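Long-range contact in putative GTP pyrophosphokinase (PDB 3L9D), which probably transfers pyrophosphate from ATP to GTP, the first step in making the alarmone ppGpp: residues D42-K54 against Y157-A170. Numbering follows the deposited sequence.
Sequences DPYIQAVGELKIK and YPVDTISGQRIIMA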
ATOM      1  N   ASP A  42      -5.148   1.579  19.505  1.00 30.29           N
ATOM      2  CA  ASP A  42      -3.959   2.332  19.881  1.00 29.03           C
ATOM      3  C   ASP A  42      -2.657   1.793  19.316  1.00 28.66           C
ATOM      4  O   ASP A  42      -1.844   2.553  18.805  1.00 28.31           O
ATOM      5  CB  ASP A  42      -3.831   2.481  21.392  1.00 40.40           C
ATOM      6  CG  ASP A  42      -2.642   3.351  21.780  1.00 42.75           C
ATOM      7  OD1 ASP A  42      -1.553   2.781  22.039  1.00 34.89           O
ATOM      8  OD2 ASP A  42      -2.797   4.598  21.781  1.00 41.64           O
ATOM      9  N   PRO A  43      -2.443   0.479  19.411  1.00 28.77           N
ATOM     10  CA  PRO A  43      -1.196  -0.075  18.873  1.00 26.03           C
ATOM     11  C   PRO A  43      -1.093   0.006  17.334  1.00 26.33           C
ATOM     12  O   PRO A  43      -0.000  -0.149  16.783  1.00 29.15           O
ATOM     13  CB  PRO A  43      -1.239  -1.534  19.326  1.00 25.87           C
ATOM     14  CG  PRO A  43      -2.331  -1.613  20.342  1.00 30.99           C
ATOM     15  CD  PRO A  43      -3.302  -0.552  20.007  1.00 24.78           C
ATOM     16  N   TYR A  44      -2.214   0.222  16.652  1.00 24.72           N
ATOM     17  CA  TYR A  44      -2.204   0.362  15.199  1.00 20.96           C
ATOM     18  C   TYR A  44      -1.858   1.783  14.821  1.00 20.87           C
ATOM     19  O   TYR A  44      -1.201   2.029  13.808  1.00 20.88           O
ATOM     20  CB  TYR A  44      -3.556  -0.015  14.585  1.00 23.25           C
ATOM     21  CG  TYR A  44      -3.933  -1.466  14.751  1.00 20.52           C
ATOM     22  CD1 TYR A  44      -3.632  -2.402  13.771  1.00 23.39           C
ATOM     23  CD2 TYR A  44      -4.583  -1.897  15.887  1.00 20.51           C
ATOM     24  CE1 TYR A  44      -3.976  -3.735  13.928  1.00 18.73           C
ATOM     25  CE2 TYR A  44      -4.930  -3.203  16.049  1.00 21.33           C
ATOM     26  CZ  TYR A  44      -4.623  -4.119  15.072  1.00 18.27           C
ATOM     27  OH  TYR A  44      -4.979  -5.424  15.254  1.00 21.89           O
ATOM     28  N   ILE A  45      -2.305   2.725  15.640  1.00 23.81           N
ATOM     29  CA  ILE A  45      -1.939   4.111  15.435  1.00 23.00           C
ATOM     30  C   ILE A  45      -0.431   4.283  15.575  1.00 22.81           C
ATOM     31  O   ILE A  45       0.206   4.959  14.759  1.00 24.33           O
ATOM     32  CB  ILE A  45      -2.676   5.044  16.405  1.00 27.47           C
ATOM     33  CG1 ILE A  45      -4.153   5.135  16.012  1.00 24.95           C
ATOM     34  CG2 ILE A  45      -2.017   6.432  16.399  1.00 27.04           C
ATOM     35  CD1 ILE A  45      -5.079   5.430  17.151  1.00 24.88           C
ATOM     36  N   GLN A  46       0.128   3.670  16.616  1.00 26.29           N
ATOM     37  CA  GLN A  46       1.572   3.667  16.843  1.00 24.87           C
ATOM     38  C   GLN A  46       2.310   3.025  15.673  1.00 25.43           C
ATOM     39  O   GLN A  46       3.274   3.600  15.160  1.00 20.64           O
ATOM     40  CB  GLN A  46       1.917   2.871  18.097  1.00 24.05           C
ATOM     41  CG  GLN A  46       1.352   3.407  19.375  1.00 30.10           C
ATOM     42  CD  GLN A  46       1.906   2.670  20.597  1.00 42.17           C
ATOM     43  OE1 GLN A  46       1.157   2.017  21.335  1.00 40.91           O
ATOM     44  NE2 GLN A  46       3.231   2.759  20.804  1.00 39.12           N
ATOM     45  N   ALA A  47       1.866   1.822  15.282  1.00 23.96           N
ATOM     46  CA  ALA A  47       2.481   1.064  14.190  1.00 18.35           C
ATOM     47  C   ALA A  47       2.556   1.862  12.875  1.00 19.94           C
ATOM     48  O   ALA A  47       3.587   1.863  12.212  1.00 22.36           O
ATOM     49  CB  ALA A  47       1.758  -0.243  13.989  1.00 16.92           C
ATOM     50  N   VAL A  48       1.486   2.558  12.504  1.00 18.59           N
ATOM     51  CA  VAL A  48       1.511   3.362  11.287  1.00 17.26           C
ATOM     52  C   VAL A  48       2.583   4.428  11.372  1.00 18.28           C
ATOM     53  O   VAL A  48       3.251   4.734  10.384  1.00 16.22           O
ATOM     54  CB  VAL A  48       0.151   4.038  11.000  1.00 18.52           C
ATOM     55  CG1 VAL A  48       0.258   4.963   9.801  1.00 20.15           C
ATOM     56  CG2 VAL A  48      -0.904   2.998  10.735  1.00 21.52           C
ATOM     57  N   GLY A  49       2.729   5.009  12.562  1.00 20.89           N
ATOM     58  CA  GLY A  49       3.692   6.075  12.786  1.00 18.54           C
ATOM     59  C   GLY A  49       5.131   5.589  12.653  1.00 21.32           C
ATOM     60  O   GLY A  49       5.929   6.244  11.971  1.00 20.02           O
ATOM     61  N   GLU A  50       5.451   4.451  13.286  1.00 16.01           N
ATOM     62  CA  GLU A  50       6.778   3.827  13.175  1.00 18.15           C
ATOM     63  C   GLU A  50       7.083   3.290  11.772  1.00 23.13           C
ATOM     64  O   GLU A  50       8.187   3.483  11.233  1.00 19.72           O
ATOM     65  CB  GLU A  50       6.912   2.701  14.185  1.00 19.25           C
ATOM     66  CG  GLU A  50       6.611   3.140  15.615  1.00 20.58           C
ATOM     67  CD  GLU A  50       6.648   1.991  16.588  1.00 21.54           C
ATOM     68  OE1 GLU A  50       7.339   0.985  16.307  1.00 24.40           O
ATOM     69  OE2 GLU A  50       5.989   2.092  17.635  1.00 25.06           O
ATOM     70  N   LEU A  51       6.106   2.612  11.176  1.00 17.28           N
ATOM     71  CA  LEU A  51       6.283   2.122   9.819  1.00 19.05           C
ATOM     72  C   LEU A  51       6.543   3.284   8.855  1.00 17.46           C
ATOM     73  O   LEU A  51       7.385   3.180   7.956  1.00 20.45           O
ATOM     74  CB  LEU A  51       5.088   1.246   9.383  1.00 17.45           C
ATOM     75  CG  LEU A  51       5.059  -0.100  10.122  1.00 17.49           C
ATOM     76  CD1 LEU A  51       3.667  -0.714  10.112  1.00 26.19           C
ATOM     77  CD2 LEU A  51       6.078  -1.071   9.544  1.00 17.79           C
ATOM     78  N   LYS A  52       5.828   4.387   9.037  1.00 16.87           N
ATOM     79  CA  LYS A  52       6.061   5.569   8.209  1.00 19.26           C
ATOM     80  C   LYS A  52       7.521   5.984   8.298  1.00 20.81           C
ATOM     81  O   LYS A  52       8.201   6.090   7.286  1.00 26.30           O
ATOM     82  CB  LYS A  52       5.183   6.745   8.635  1.00 19.13           C
ATOM     83  CG  LYS A  52       3.775   6.694   8.116  1.00 24.20           C
ATOM     84  CD  LYS A  52       3.165   8.094   8.084  1.00 25.22           C
ATOM     85  CE  LYS A  52       1.719   8.061   7.638  1.00 23.90           C
ATOM     86  NZ  LYS A  52       1.026   9.335   8.022  1.00 36.67           N
ATOM     87  N   ILE A  53       8.007   6.223   9.512  1.00 19.51           N
ATOM     88  CA  ILE A  53       9.361   6.740   9.687  1.00 19.74           C
ATOM     89  C   ILE A  53      10.417   5.709   9.233  1.00 21.40           C
ATOM     90  O   ILE A  53      11.391   6.065   8.568  1.00 21.16           O
ATOM     91  CB  ILE A  53       9.579   7.270  11.134  1.00 19.06           C
ATOM     92  CG1 ILE A  53       9.841   8.785  11.124  1.00 30.68           C
ATOM     93  CG2 ILE A  53      10.664   6.513  11.836  1.00 20.59           C
ATOM     94  CD1 ILE A  53       8.589   9.669  10.680  1.00 30.83           C
ATOM     95  N   LYS A  54      10.196   4.430   9.538  1.00 19.67           N
ATOM     96  CA  LYS A  54      11.074   3.373   9.032  1.00 19.55           C
ATOM     97  C   LYS A  54      11.138   3.374   7.488  1.00 22.25           C
ATOM     98  O   LYS A  54      12.224   3.457   6.913  1.00 21.94           O
ATOM     99  CB  LYS A  54      10.674   1.994   9.578  1.00 15.59           C
ATOM    100  CG  LYS A  54      10.931   1.760  11.069  1.00 12.66           C
ATOM    101  CD  LYS A  54      10.150   0.527  11.530  1.00 22.33           C
ATOM    102  CE  LYS A  54      10.353   0.187  12.995  1.00 19.52           C
ATOM    103  NZ  LYS A  54      11.746  -0.251  13.257  1.00 22.87           N
ATOM    104  N   TYR A 157       3.842  -6.939  12.677  1.00 20.44           N
ATOM    105  CA  TYR A 157       4.697  -5.904  13.226  1.00 18.75           C
ATOM    106  C   TYR A 157       4.535  -5.868  14.733  1.00 21.43           C
ATOM    107  O   TYR A 157       3.427  -5.670  15.235  1.00 22.18           O
ATOM    108  CB  TYR A 157       4.353  -4.544  12.623  1.00 15.52           C
ATOM    109  CG  TYR A 157       5.304  -3.479  13.066  1.00 22.06           C
ATOM    110  CD1 TYR A 157       6.575  -3.385  12.508  1.00 25.11           C
ATOM    111  CD2 TYR A 157       4.959  -2.580  14.070  1.00 20.99           C
ATOM    112  CE1 TYR A 157       7.471  -2.404  12.928  1.00 24.64           C
ATOM    113  CE2 TYR A 157       5.858  -1.601  14.503  1.00 20.88           C
ATOM    114  CZ  TYR A 157       7.101  -1.521  13.917  1.00 20.86           C
ATOM    115  OH  TYR A 157       7.990  -0.567  14.327  1.00 25.78           O
ATOM    116  N   PRO A 158       5.631  -6.108  15.465  1.00 23.57           N
ATOM    117  CA  PRO A 158       5.572  -6.036  16.923  1.00 23.72           C
ATOM    118  C   PRO A 158       5.652  -4.593  17.380  1.00 26.23           C
ATOM    119  O   PRO A 158       6.621  -3.892  17.068  1.00 29.93           O
ATOM    120  CB  PRO A 158       6.820  -6.803  17.362  1.00 23.29           C
ATOM    121  CG  PRO A 158       7.168  -7.679  16.201  1.00 26.91           C
ATOM    122  CD  PRO A 158       6.813  -6.853  15.002  1.00 27.15           C
ATOM    123  N   VAL A 159       4.635  -4.142  18.102  1.00 25.65           N
ATOM    124  CA  VAL A 159       4.649  -2.792  18.630  1.00 25.94           C
ATOM    125  C   VAL A 159       4.613  -2.809  20.149  1.00 28.45           C
ATOM    126  O   VAL A 159       3.699  -3.371  20.745  1.00 30.13           O
ATOM    127  CB  VAL A 159       3.482  -1.955  18.080  1.00 28.20           C
ATOM    128  CG1 VAL A 159       2.173  -2.658  18.308  1.00 27.88           C
ATOM    129  CG2 VAL A 159       3.475  -0.580  18.728  1.00 31.36           C
ATOM    130  N   ASP A 160       5.619  -2.206  20.776  1.00 29.29           N
ATOM    131  CA  ASP A 160       5.635  -2.105  22.236  1.00 31.40           C
ATOM    132  C   ASP A 160       4.723  -0.993  22.700  1.00 24.75           C
ATOM    133  O   ASP A 160       4.841   0.116  22.225  1.00 27.70           O
ATOM    134  CB  ASP A 160       7.059  -1.897  22.764  1.00 28.04           C
ATOM    135  CG  ASP A 160       7.925  -3.128  22.573  1.00 25.10           C
ATOM    136  OD1 ASP A 160       8.060  -3.929  23.527  1.00 30.29           O
ATOM    137  OD2 ASP A 160       8.426  -3.321  21.449  1.00 26.66           O
ATOM    138  N   THR A 161       3.791  -1.313  23.594  1.00 24.22           N
ATOM    139  CA  THR A 161       2.892  -0.322  24.167  1.00 28.60           C
ATOM    140  C   THR A 161       3.247  -0.173  25.650  1.00 28.93           C
ATOM    141  O   THR A 161       4.096  -0.900  26.156  1.00 30.59           O
ATOM    142  CB  THR A 161       1.408  -0.738  24.022  1.00 30.96           C
ATOM    143  OG1 THR A 161       1.159  -1.887  24.837  1.00 31.87           O
ATOM    144  CG2 THR A 161       1.081  -1.095  22.589  1.00 30.39           C
ATOM    145  N   ILE A 162       2.611   0.759  26.353  1.00 29.90           N
ATOM    146  CA  ILE A 162       2.854   0.896  27.782  1.00 26.59           C
ATOM    147  C   ILE A 162       2.347  -0.315  28.580  1.00 33.75           C
ATOM    148  O   ILE A 162       2.761  -0.531  29.724  1.00 32.51           O
ATOM    149  CB  ILE A 162       2.262   2.199  28.353  1.00 24.38           C
ATOM    150  CG1 ILE A 162       0.740   2.189  28.282  1.00 29.65           C
ATOM    151  CG2 ILE A 162       2.806   3.395  27.611  1.00 27.03           C
ATOM    152  CD1 ILE A 162       0.114   3.512  28.706  1.00 26.74           C
ATOM    153  N   SER A 163       1.460  -1.110  27.987  1.00 31.18           N
ATOM    154  CA  SER A 163       0.999  -2.318  28.676  1.00 32.95           C
ATOM    155  C   SER A 163       1.593  -3.602  28.115  1.00 33.52           C
ATOM    156  O   SER A 163       1.145  -4.683  28.466  1.00 38.28           O
ATOM    157  CB  SER A 163      -0.526  -2.420  28.683  1.00 35.62           C
ATOM    158  OG  SER A 163      -1.026  -2.640  27.378  1.00 42.07           O
ATOM    159  N   GLY A 164       2.600  -3.482  27.251  1.00 34.65           N
ATOM    160  CA  GLY A 164       3.290  -4.642  26.714  1.00 25.22           C
ATOM    161  C   GLY A 164       3.290  -4.712  25.203  1.00 29.85           C
ATOM    162  O   GLY A 164       2.762  -3.823  24.529  1.00 34.30           O
ATOM    163  N   GLN A 165       3.877  -5.782  24.669  1.00 31.62           N
ATOM    164  CA  GLN A 165       3.992  -5.966  23.226  1.00 30.71           C
ATOM    165  C   GLN A 165       2.721  -6.516  22.591  1.00 33.33           C
ATOM    166  O   GLN A 165       2.068  -7.408  23.140  1.00 33.90           O
ATOM    167  CB  GLN A 165       5.187  -6.866  22.870  1.00 29.86           C
ATOM    168  CG  GLN A 165       5.465  -6.927  21.360  1.00 34.25           C
ATOM    169  CD  GLN A 165       6.793  -7.577  20.993  1.00 31.05           C
ATOM    170  OE1 GLN A 165       6.921  -8.798  20.995  1.00 29.19           O
ATOM    171  NE2 GLN A 165       7.782  -6.754  20.651  1.00 35.90           N
ATOM    172  N   ARG A 166       2.383  -5.969  21.425  1.00 32.56           N
ATOM    173  CA  ARG A 166       1.264  -6.447  20.623  1.00 32.06           C
ATOM    174  C   ARG A 166       1.750  -6.769  19.218  1.00 32.41           C
ATOM    175  O   ARG A 166       2.437  -5.949  18.587  1.00 32.23           O
ATOM    176  CB  ARG A 166       0.190  -5.368  20.514  1.00 32.30           C
ATOM    177  CG  ARG A 166      -0.189  -4.750  21.819  1.00 39.90           C
ATOM    178  CD  ARG A 166      -1.448  -5.384  22.376  1.00 49.63           C
ATOM    179  NE  ARG A 166      -1.614  -5.063  23.794  1.00 59.17           N
ATOM    180  CZ  ARG A 166      -0.998  -5.710  24.786  1.00 55.51           C
ATOM    181  NH1 ARG A 166      -0.170  -6.727  24.514  1.00 44.08           N
ATOM    182  NH2 ARG A 166      -1.212  -5.344  26.050  1.00 47.54           N
ATOM    183  N   ILE A 167       1.394  -7.942  18.709  1.00 25.90           N
ATOM    184  CA  ILE A 167       1.703  -8.246  17.315  1.00 26.67           C
ATOM    185  C   ILE A 167       0.501  -7.823  16.467  1.00 26.84           C
ATOM    186  O   ILE A 167      -0.550  -8.466  16.540  1.00 31.79           O
ATOM    187  CB  ILE A 167       1.989  -9.767  17.100  1.00 29.90           C
ATOM    188  CG1 ILE A 167       2.908 -10.333  18.201  1.00 31.27           C
ATOM    189  CG2 ILE A 167       2.555 -10.024  15.714  1.00 29.32           C
ATOM    190  CD1 ILE A 167       4.396 -10.387  17.848  1.00 25.80           C
ATOM    191  N   ILE A 168       0.636  -6.747  15.682  1.00 21.60           N
ATOM    192  CA  ILE A 168      -0.438  -6.308  14.770  1.00 19.81           C
ATOM    193  C   ILE A 168      -0.127  -6.599  13.291  1.00 21.15           C
ATOM    194  O   ILE A 168       1.016  -6.798  12.910  1.00 20.67           O
ATOM    195  CB  ILE A 168      -0.758  -4.801  14.937  1.00 21.86           C
ATOM    196  CG1 ILE A 168       0.438  -3.933  14.530  1.00 15.52           C
ATOM    197  CG2 ILE A 168      -1.160  -4.499  16.382  1.00 20.38           C
ATOM    198  CD1 ILE A 168       0.424  -3.493  13.113  1.00 15.21           C
ATOM    199  N   MET A 169      -1.146  -6.625  12.446  1.00 23.92           N
ATOM    200  CA  MET A 169      -0.902  -6.816  11.021  1.00 21.42           C
ATOM    201  C   MET A 169      -1.145  -5.525  10.260  1.00 18.64           C
ATOM    202  O   MET A 169      -2.125  -4.823  10.505  1.00 17.75           O
ATOM    203  CB  MET A 169      -1.768  -7.942  10.458  1.00 21.49           C
ATOM    204  CG  MET A 169      -1.153  -9.335  10.597  1.00 21.64           C
ATOM    205  SD  MET A 169      -2.175 -10.587   9.788  1.00 21.32           S
ATOM    206  CE  MET A 169      -3.439 -10.848  11.026  1.00 20.96           C
ATOM    207  N   ALA A 170      -0.235  -5.209   9.351  1.00 15.82           N
ATOM    208  CA  ALA A 170      -0.373  -4.020   8.535  1.00 19.56           C
ATOM    209  C   ALA A 170      -0.424  -4.404   7.055  1.00 20.94           C
ATOM    210  O   ALA A 170       0.279  -5.316   6.613  1.00 17.02           O
ATOM    211  CB  ALA A 170       0.767  -3.064   8.801  1.00 15.73           C
TER
HETATM  212  O   HOH W   1      -4.136  -7.066  13.044  1.00 19.04           O
HETATM  213  O   HOH W   2       6.284   1.925  20.227  1.00 24.17           O
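Ala47 meets Ile168 at the centre of the contact, the methyl CB of Ala47 lying 3.6 Å from Ile168 CD1. The two branches of Ile168 part to different residues: CG1 stands between the backbone N and the carbonyl carbon (chi1 65°), which carries CD1 to Ala47, while CG2 sits over one face of the Tyr44 ring, 3.8 Å from its centroid in a CH-pi contact. One turn further along, Leu51 reaches over a face of Tyr157 with CD2 off-centre, and its CD1 packs on Ala170 CB at 4.0 Å. Toward the start of the helix, Pro43 CB touches Val159 CG1 at 3.7 Å, and its ring continues onto the Thr161 methyl and the aliphatic part of Arg166. Segment 42-54 runs at 65° to segment 164-170; helix 42-64 here packs on the antiparallel hairpin of strands 150-161 and 164-176, part of the mixed sheet of the RelA/SpoT synthetase fold. In the type I turn that joins the strands, Thr161 OG1 accepts from Ser163 N in an ST turn and donates to Gly164 O. Tyr44 OH, bonded to Thr99 OG1, also shares a water with Met169 N. At the other polar edge, Glu50 OE1 accepts from Tyr157 OH near the plane of the tyrosine ring, the carboxylate turned 70° from it, although the hydroxyl position is less certain. A second water donates to Glu50 OE2 at 2.6 Å and to Asp160 O at 3.1 Å, linking helix and strand.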